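Side-chain contacts in organic hydroperoxide resistance protein (Legionella pneumophila, PDB 6MJN), which is probably a thiol-dependent peroxidase of the OsmC/Ohr family that reduces organic hydroperoxides and so protects the bacterium from oxidative damage: residues 64-67 against 68-72; 111-114 against 115-118. One frame throughout, in Å; residues are numbered along the deposited sequence.

Contact 1: 64-67 against 68-72; sequences CFES and AIRHV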
loop_
_atom_site.group_PDB
_atom_site.type_symbol
_atom_site.label_atom_id
_atom_site.label_comp_id
_atom_site.label_asym_id
_atom_site.label_seq_id
_atom_site.Cartn_x
_atom_site.Cartn_y
_atom_site.Cartn_z
ATOM N N CYS B 64 1.915 -8.346 -4.361
ATOM C CA CYS B 64 3.218 -8.570 -3.753
ATOM C C CYS B 64 3.297 -9.974 -3.170
ATOM O O CYS B 64 4.322 -10.658 -3.303
ATOM C CB CYS B 64 3.464 -7.499 -2.681
ATOM S SG CYS B 64 5.108 -7.553 -1.981
ATOM N N PHE B 65 2.219 -10.423 -2.526
ATOM C CA PHE B 65 2.249 -11.730 -1.890
ATOM C C PHE B 65 2.215 -12.832 -2.935
ATOM O O PHE B 65 2.898 -13.841 -2.785
ATOM C CB PHE B 65 1.090 -11.876 -0.896
ATOM C CG PHE B 65 1.299 -12.965 0.131
ATOM C CD1 PHE B 65 1.004 -14.302 -0.157
ATOM C CD2 PHE B 65 1.781 -12.645 1.397
ATOM C CE1 PHE B 65 1.201 -15.295 0.802
ATOM C CE2 PHE B 65 1.981 -13.619 2.348
ATOM C CZ PHE B 65 1.692 -14.951 2.068
ATOM N N GLU B 66 1.441 -12.652 -4.013
ATOM C CA GLU B 66 1.479 -13.626 -5.101
ATOM C C GLU B 66 2.898 -13.786 -5.636
ATOM O O GLU B 66 3.362 -14.907 -5.886
ATOM C CB GLU B 66 0.537 -13.211 -6.229
ATOM C CG GLU B 66 0.454 -14.287 -7.322
ATOM C CD GLU B 66 -0.095 -13.773 -8.638
ATOM O OE1 GLU B 66 -0.722 -12.694 -8.644
ATOM O OE2 GLU B 66 0.101 -14.453 -9.668
ATOM N N SER B 67 3.613 -12.671 -5.804
ATOM C CA SER B 67 4.989 -12.733 -6.277
ATOM C C SER B 67 5.888 -13.474 -5.296
ATOM O O SER B 67 6.787 -14.214 -5.708
ATOM C CB SER B 67 5.515 -11.317 -6.519
ATOM O OG SER B 67 6.849 -11.349 -6.973
ATOM N N ALA B 68 5.676 -13.281 -3.993
ATOM C CA ALA B 68 6.521 -13.954 -3.007
ATOM C C ALA B 68 6.279 -15.462 -2.988
ATOM O O ALA B 68 7.219 -16.243 -2.782
ATOM C CB ALA B 68 6.289 -13.363 -1.619
ATOM N N ILE B 69 5.024 -15.882 -3.171
ATOM C CA ILE B 69 4.724 -17.303 -3.356
ATOM C C ILE B 69 5.481 -17.853 -4.559
ATOM O O ILE B 69 6.130 -18.904 -4.485
ATOM C CB ILE B 69 3.208 -17.524 -3.513
ATOM C CG1 ILE B 69 2.471 -17.177 -2.216
ATOM C CG2 ILE B 69 2.937 -18.974 -3.949
ATOM C CD1 ILE B 69 0.916 -17.324 -2.320
ATOM N N ARG B 70 5.381 -17.168 -5.702
ATOM C CA ARG B 70 6.073 -17.652 -6.893
ATOM C C ARG B 70 7.581 -17.690 -6.671
ATOM O O ARG B 70 8.259 -18.614 -7.137
ATOM C CB ARG B 70 5.715 -16.789 -8.106
ATOM C CG ARG B 70 4.254 -16.889 -8.504
ATOM C CD ARG B 70 3.948 -16.181 -9.813
ATOM N NE ARG B 70 2.514 -16.154 -10.098
ATOM C CZ ARG B 70 1.873 -17.060 -10.837
ATOM N NH1 ARG B 70 2.533 -18.079 -11.378
ATOM N NH2 ARG B 70 0.563 -16.944 -11.036
ATOM N N HIS B 71 8.121 -16.719 -5.927
ATOM C CA HIS B 71 9.568 -16.671 -5.715
ATOM C C HIS B 71 10.039 -17.829 -4.836
ATOM O O HIS B 71 11.019 -18.512 -5.160
ATOM C CB HIS B 71 9.958 -15.322 -5.096
ATOM C CG HIS B 71 11.381 -15.263 -4.629
ATOM N ND1 HIS B 71 12.436 -15.038 -5.486
ATOM C CD2 HIS B 71 11.924 -15.406 -3.395
ATOM C CE1 HIS B 71 13.568 -15.043 -4.802
ATOM N NE2 HIS B 71 13.285 -15.271 -3.533
ATOM N N VAL B 72 9.358 -18.060 -3.712
ATOM C CA VAL B 72 9.735 -19.166 -2.839
ATOM C C VAL B 72 9.637 -20.496 -3.583
ATOM O O VAL B 72 10.509 -21.361 -3.455
ATOM C CB VAL B 72 8.862 -19.162 -1.570
ATOM C CG1 VAL B 72 9.060 -20.457 -0.778
ATOM C CG2 VAL B 72 9.195 -17.964 -0.715
#

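Contact 2: 111-114 against 115-118; sequences GLNQ and NEAE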
loop_
_atom_site.group_PDB
_atom_site.type_symbol
_atom_site.label_atom_id
_atom_site.label_comp_id
_atom_site.label_asym_id
_atom_site.label_seq_id
_atom_site.Cartn_x
_atom_site.Cartn_y
_atom_site.Cartn_z
ATOM N N GLY B 111 -1.463 -27.450 -7.812
ATOM C CA GLY B 111 -0.320 -28.321 -8.021
ATOM C C GLY B 111 0.302 -28.892 -6.762
ATOM O O GLY B 111 1.224 -29.708 -6.867
ATOM N N LEU B 112 -0.172 -28.494 -5.588
ATOM C CA LEU B 112 0.350 -28.958 -4.313
ATOM C C LEU B 112 -0.782 -29.550 -3.491
ATOM O O LEU B 112 -1.956 -29.213 -3.692
ATOM C CB LEU B 112 0.989 -27.812 -3.523
ATOM C CG LEU B 112 2.134 -27.072 -4.206
ATOM C CD1 LEU B 112 2.616 -25.960 -3.284
ATOM C CD2 LEU B 112 3.249 -28.019 -4.543
ATOM N N ASN B 113 -0.426 -30.436 -2.556
ATOM C CA ASN B 113 -1.441 -30.860 -1.603
ATOM C C ASN B 113 -1.614 -29.750 -0.550
ATOM O O ASN B 113 -0.862 -28.761 -0.514
ATOM C CB ASN B 113 -1.120 -32.262 -1.030
ATOM C CG ASN B 113 0.142 -32.309 -0.153
ATOM O OD1 ASN B 113 0.319 -31.506 0.763
ATOM N ND2 ASN B 113 1.003 -33.298 -0.418
ATOM N N GLN B 114 -2.677 -29.864 0.252
ATOM C CA GLN B 114 -3.033 -28.771 1.162
ATOM C C GLN B 114 -1.887 -28.439 2.122
ATOM O O GLN B 114 -1.573 -27.262 2.348
ATOM C CB GLN B 114 -4.295 -29.140 1.949
ATOM C CG GLN B 114 -4.737 -28.080 2.961
ATOM C CD GLN B 114 -5.306 -26.845 2.301
ATOM O OE1 GLN B 114 -5.823 -26.911 1.189
ATOM N NE2 GLN B 114 -5.208 -25.699 2.985
ATOM N N ASN B 115 -1.236 -29.458 2.679
ATOM C CA ASN B 115 -0.161 -29.194 3.641
ATOM C C ASN B 115 1.035 -28.513 2.975
ATOM O O ASN B 115 1.571 -27.527 3.499
ATOM C CB ASN B 115 0.257 -30.492 4.336
ATOM C CG ASN B 115 -0.753 -30.947 5.380
ATOM O OD1 ASN B 115 -1.593 -30.167 5.831
ATOM N ND2 ASN B 115 -0.670 -32.213 5.771
ATOM N N GLU B 116 1.467 -29.023 1.814
ATOM C CA GLU B 116 2.519 -28.370 1.036
ATOM C C GLU B 116 2.201 -26.910 0.773
ATOM O O GLU B 116 3.083 -26.047 0.858
ATOM C CB GLU B 116 2.714 -29.079 -0.307
ATOM C CG GLU B 116 3.386 -30.434 -0.224
ATOM C CD GLU B 116 3.358 -31.190 -1.560
ATOM O OE1 GLU B 116 2.478 -30.902 -2.411
ATOM O OE2 GLU B 116 4.217 -32.074 -1.755
ATOM N N ALA B 117 0.952 -26.619 0.414
ATOM C CA ALA B 117 0.569 -25.246 0.116
ATOM C C ALA B 117 0.626 -24.377 1.368
ATOM O O ALA B 117 1.053 -23.221 1.305
ATOM C CB ALA B 117 -0.829 -25.213 -0.498
ATOM N N GLU B 118 0.204 -24.919 2.513
ATOM C CA GLU B 118 0.243 -24.145 3.753
ATOM C C GLU B 118 1.671 -23.779 4.129
ATOM O O GLU B 118 1.929 -22.663 4.597
ATOM C CB GLU B 118 -0.445 -24.913 4.883
ATOM C CG GLU B 118 -1.917 -25.093 4.575
ATOM C CD GLU B 118 -2.704 -25.846 5.604
ATOM O OE1 GLU B 118 -2.120 -26.641 6.373
ATOM O OE2 GLU B 118 -3.935 -25.647 5.611
#

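Contact 1: 64-67 against 68-72
Glu-66 and Arg-70, one turn apart on a helix, run side by side in the same direction, and their ends join in a salt bridge. A single carboxylate oxygen takes both bonds: Glu-66 OE2 lies 2.9 Å from Arg-70 NH2 and 3.0 Å from Arg-70 NE. The oxygen sits in the guanidinium plane, at the edge between the two nitrogens. Its own carboxylate is turned 57° against that plane; NH2 approaches nearly along the C-O direction and NE from the anti side, somewhat out of the carboxylate plane. With CG trans to the backbone N (chi1 -174°) and the chain extended beyond it, Glu-66 runs alongside the extended chain of Arg-70, whose CG packs 3.4 Å from Glu-66 O. Round the helix, Ile-69 CD1 meets the Phe-65 ring at its edge, 3.7 Å from Phe-65 CD1. Beneath both pairs run the i to i+4 backbone bonds, among them Ile-69 N to Phe-65 O (3.0 Å) and His-71 N to Ser-67 O (2.8 Å). Further out, Glu-66 OE2 also accepts from Gly-22 N of the second subunit, and that same glycine packs on Arg-70, tying this polar flank to the dimer interface. Phe-65 and Ile-69 bury themselves against Met-85 of strand 82-93 and against Val-121 and Ala-124 of helix 114-125. Cys-64, Phe-65 and Ala-68 all touch Cys-128; Cys-64 and Cys-128 are probably the redox-active pair, as in OsmC/Ohr peroxidases. A buried central helix that carries a cysteine, here Cys-64, beside the dimer interface is characteristic of the OsmC-like fold.

Contact 2: 111-114 against 115-118
Asn-113 and Glu-116 stack flat on each other, amide and carboxylate planes 16° apart, although their chains cross at about a right angle. Asn-113 ND2 lies 3.4 Å from Glu-116 CD in this stack, and two reciprocal bonds fix it. Glu-116 N donates to Asn-113 OD1 at 2.9 Å, almost dead straight at 178°, while Asn-113 N returns a bond to Glu-116 OE1, also 2.9 Å, on the anti side and out of the carboxylate plane. This is a capping box with Asn-113 as N-cap; placing CG between backbone N and carbonyl carbon (chi1 67°) turns OD1 back to the Glu-116 N-H. Gln-114 and Glu-118 meet differently, their end groups almost perpendicular. Gln-114 bends at chi2 and sends NE2 to Glu-118 OE2 (2.9 Å), in the amide's own plane but from above the carboxylate. Leu-112, just before the cap, lays CB 3.6 Å from Glu-116 OE1 and brings CD1 within 4.0 Å of Ala-117 CA; its pairing with Ala-117 is reminiscent of a hydrophobic staple. The turn thus starts helix 114-125 after strand 99-110: Gln-114 NE2 also bonds Val-144 O, Ala-117 packs on Val-144 and Val-146 of strand 140-146, and Leu-112 reaches Ile-78 and Leu-80 in the loop beyond helix 53-76.

Contact 1 comes first along the chain, midway in helix 53-76; contact 2 follows after strands 82-93 and 99-110, where helix 114-125 begins. Their centres are 15 Å apart and their nearest atoms about 7 Å, so they do not touch, yet the two helices they belong to pack together: Val-72 of contact 1 rests on Leu-120 and Lys-123, farther along helix 114-125. Helix 53-76 meets strand 82-93 and helix 114-125 meets strand 140-146, the outer strands, within this chain, of the same mixed sheet. Contact 1 is buried and borders the second subunit and the probable redox site, whereas contact 2 lies at the surface and caps the start of helix 114-125.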